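Photosystem I subunit O (Chlorella ohadii, PDB 6ZZX) is a small membrane subunit of photosystem I that binds chlorophyll a and beta-carotene and probably contributes to light harvesting. Local coordinates at residues N[6-11]-N[75-80]. Numbering follows the deposited sequence.
Sequences EPLSLV and LGNIGQ. With CLA (chlorophyll a), chain B.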
loop_
_atom_site.group_PDB
_atom_site.type_symbol
_atom_site.label_atom_id
_atom_site.label_comp_id
_atom_site.label_asym_id
_atom_site.label_seq_id
_atom_site.Cartn_x
_atom_site.Cartn_y
_atom_site.Cartn_z
ATOM N N GLU N 6 -13.203 -64.988 9.578
ATOM C CA GLU N 6 -14.482 -64.303 9.631
ATOM C C GLU N 6 -15.222 -64.616 10.928
ATOM O O GLU N 6 -15.544 -65.785 11.185
ATOM C CB GLU N 6 -15.334 -64.719 8.434
ATOM C CG GLU N 6 -16.437 -63.744 8.072
ATOM C CD GLU N 6 -17.223 -64.191 6.857
ATOM O OE1 GLU N 6 -17.282 -65.412 6.606
ATOM O OE2 GLU N 6 -17.775 -63.322 6.149
ATOM N N PRO N 7 -15.513 -63.612 11.759
ATOM C CA PRO N 7 -16.239 -63.876 13.009
ATOM C C PRO N 7 -17.693 -64.252 12.793
ATOM O O PRO N 7 -18.391 -64.526 13.779
ATOM C CB PRO N 7 -16.114 -62.552 13.774
ATOM C CG PRO N 7 -14.947 -61.854 13.139
ATOM C CD PRO N 7 -15.011 -62.232 11.699
ATOM N N LEU N 8 -18.172 -64.271 11.548
ATOM C CA LEU N 8 -19.553 -64.640 11.265
ATOM C C LEU N 8 -19.764 -66.091 11.671
ATOM O O LEU N 8 -19.504 -67.008 10.886
ATOM C CB LEU N 8 -19.878 -64.431 9.785
ATOM C CG LEU N 8 -20.367 -63.040 9.370
ATOM C CD1 LEU N 8 -20.589 -62.976 7.867
ATOM C CD2 LEU N 8 -21.640 -62.671 10.117
ATOM N N SER N 9 -20.223 -66.302 12.900
ATOM C CA SER N 9 -20.439 -67.647 13.410
ATOM C C SER N 9 -21.574 -68.350 12.673
ATOM O O SER N 9 -22.507 -67.719 12.168
ATOM C CB SER N 9 -20.741 -67.602 14.909
ATOM O OG SER N 9 -21.947 -66.908 15.168
ATOM N N LEU N 10 -21.478 -69.680 12.614
ATOM C CA LEU N 10 -22.511 -70.469 11.951
ATOM C C LEU N 10 -23.831 -70.371 12.702
ATOM O O LEU N 10 -24.903 -70.345 12.086
ATOM C CB LEU N 10 -22.066 -71.926 11.830
ATOM C CG LEU N 10 -23.017 -72.874 11.095
ATOM C CD1 LEU N 10 -23.191 -72.448 9.648
ATOM C CD2 LEU N 10 -22.517 -74.307 11.179
ATOM N N VAL N 11 -23.770 -70.311 14.035
ATOM C CA VAL N 11 -24.984 -70.199 14.837
ATOM C C VAL N 11 -25.700 -68.894 14.530
ATOM O O VAL N 11 -26.915 -68.779 14.734
ATOM C CB VAL N 11 -24.650 -70.322 16.336
ATOM C CG1 VAL N 11 -24.052 -71.689 16.635
ATOM C CG2 VAL N 11 -23.696 -69.217 16.761
ATOM N N LEU N 75 -25.580 -56.081 12.655
ATOM C CA LEU N 75 -25.900 -55.772 14.043
ATOM C C LEU N 75 -26.026 -57.042 14.869
ATOM O O LEU N 75 -25.566 -57.094 16.017
ATOM C CB LEU N 75 -27.177 -54.936 14.118
ATOM C CG LEU N 75 -27.000 -53.469 13.715
ATOM C CD1 LEU N 75 -28.260 -52.917 13.068
ATOM C CD2 LEU N 75 -26.598 -52.629 14.917
ATOM N N GLY N 76 -26.637 -58.084 14.304
ATOM C CA GLY N 76 -26.761 -59.326 15.035
ATOM C C GLY N 76 -25.419 -59.988 15.258
ATOM O O GLY N 76 -25.177 -60.564 16.319
ATOM N N ASN N 77 -24.527 -59.920 14.263
ATOM C CA ASN N 77 -23.207 -60.507 14.455
ATOM C C ASN N 77 -22.473 -59.786 15.576
ATOM O O ASN N 77 -21.853 -60.425 16.438
ATOM C CB ASN N 77 -22.403 -60.446 13.158
ATOM C CG ASN N 77 -21.076 -61.173 13.263
ATOM O OD1 ASN N 77 -20.914 -62.078 14.081
ATOM N ND2 ASN N 77 -20.115 -60.772 12.439
ATOM N N ILE N 78 -22.554 -58.452 15.589
ATOM C CA ILE N 78 -21.898 -57.669 16.633
ATOM C C ILE N 78 -22.463 -58.032 18.001
ATOM O O ILE N 78 -21.719 -58.258 18.962
ATOM C CB ILE N 78 -22.049 -56.164 16.350
ATOM C CG1 ILE N 78 -21.256 -55.758 15.108
ATOM C CG2 ILE N 78 -21.613 -55.347 17.554
ATOM C CD1 ILE N 78 -21.651 -54.407 14.558
ATOM N N GLY N 79 -23.794 -58.095 18.106
ATOM C CA GLY N 79 -24.414 -58.419 19.381
ATOM C C GLY N 79 -24.100 -59.820 19.867
ATOM O O GLY N 79 -23.802 -60.026 21.046
ATOM N N GLN N 80 -24.169 -60.805 18.970
ATOM C CA GLN N 80 -23.893 -62.186 19.349
ATOM C C GLN N 80 -22.443 -62.363 19.780
ATOM O O GLN N 80 -22.164 -63.006 20.797
ATOM C CB GLN N 80 -24.235 -63.123 18.190
ATOM C CG GLN N 80 -23.493 -64.452 18.214
ATOM C CD GLN N 80 -24.103 -65.451 19.179
ATOM O OE1 GLN N 80 -24.882 -65.088 20.062
ATOM N NE2 GLN N 80 -23.749 -66.720 19.016
HETATM MG MG CLA B . -18.450 -53.745 15.853
HETATM C CHA CLA B . -17.556 -56.992 15.007
HETATM C CHB CLA B . -18.447 -52.825 12.539
HETATM C CHC CLA B . -19.437 -50.722 16.773
HETATM C CHD CLA B . -18.441 -54.697 19.252
HETATM N NA CLA B . -18.055 -54.786 13.947
HETATM C C1A CLA B . -17.705 -56.071 13.812
HETATM C C2A CLA B . -17.499 -56.439 12.367
HETATM C C3A CLA B . -17.775 -55.118 11.630
HETATM C C4A CLA B . -18.115 -54.174 12.744
HETATM C CMA CLA B . -16.836 -54.680 10.517
HETATM C CAA CLA B . -18.504 -57.525 11.973
HETATM C CBA CLA B . -19.624 -57.049 11.054
HETATM C CGA CLA B . -19.294 -57.380 9.617
HETATM O O1A CLA B . -18.707 -58.417 9.362
HETATM O O2A CLA B . -19.658 -56.534 8.672
HETATM N NB CLA B . -18.887 -52.047 14.816
HETATM C C1B CLA B . -18.795 -51.832 13.473
HETATM C C2B CLA B . -19.136 -50.463 13.169
HETATM C C3B CLA B . -19.406 -49.880 14.378
HETATM C C4B CLA B . -19.247 -50.900 15.406
HETATM C CMB CLA B . -19.157 -49.830 11.804
HETATM C CAB CLA B . -19.809 -48.485 14.674
HETATM C CBB CLA B . -20.874 -47.776 13.875
HETATM N NC CLA B . -18.930 -52.874 17.709
HETATM C C1C CLA B . -19.272 -51.602 17.864
HETATM C C2C CLA B . -19.458 -51.224 19.285
HETATM C C3C CLA B . -19.205 -52.374 19.974
HETATM C C4C CLA B . -18.868 -53.395 18.985
HETATM C CMC CLA B . -19.852 -49.877 19.830
HETATM C CAC CLA B . -19.255 -52.537 21.474
HETATM C CBC CLA B . -20.372 -53.474 21.873
HETATM N ND CLA B . -18.109 -55.357 16.945
HETATM C C1D CLA B . -18.136 -55.666 18.270
HETATM C C2D CLA B . -17.802 -57.061 18.516
HETATM C C3D CLA B . -17.581 -57.561 17.239
HETATM C C4D CLA B . -17.765 -56.541 16.308
HETATM C CMD CLA B . -17.679 -57.916 19.745
HETATM C CAD CLA B . -17.226 -58.774 16.545
HETATM O OBD CLA B . -16.907 -59.824 17.073
HETATM C CBD CLA B . -17.208 -58.474 15.074
HETATM C CGD CLA B . -15.849 -58.824 14.522
HETATM O O1D CLA B . -15.537 -58.570 13.373
HETATM O O2D CLA B . -14.959 -59.450 15.286
HETATM C CED CLA B . -13.588 -59.119 15.081
#
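Beside one side of a chlorophyll a pocket of the PsaO transmembrane domain, which Pro-7, Asn-77 and Ile-78 help to line, Pro-7 and Leu-8 of the N-terminal loop meet Asn-77 on helix 57-82. Segment 6-11 lies in the loop before helix 14-23. The CG of Asn-77 stands anti to the backbone N (chi1 -174°), which carries the amide toward the loop. Leu-8 CD2 packs against the amide, 3.4 Å from Asn-77 ND2, and the two side chains cross at about a right angle. Asn-77 OD1 lies 3.5 Å from Pro-7 O, two acceptors that do not bond. Further along, Val-11 CG2 lies 3.4 Å from Gln-80 NE2, at the end of a side chain bent at chi2 (80°). Gln-80 also touches a beta-carotene. Pro-7 touches the methyl ester group at the rim of the chlorophyll, with Pro-7 CG 3.2 Å from its oxygen O2D. Ile-78 lies over the face of the ring. Its CD1 is 3.5 Å from the magnesium MG, which is packing over the ring and not coordination. Asn-77 ND2 approaches CAA of the chlorophyll at 3.7 Å. Loop and helix 57-82 thus line part of a chlorophyll a pocket of the PsaO transmembrane domain.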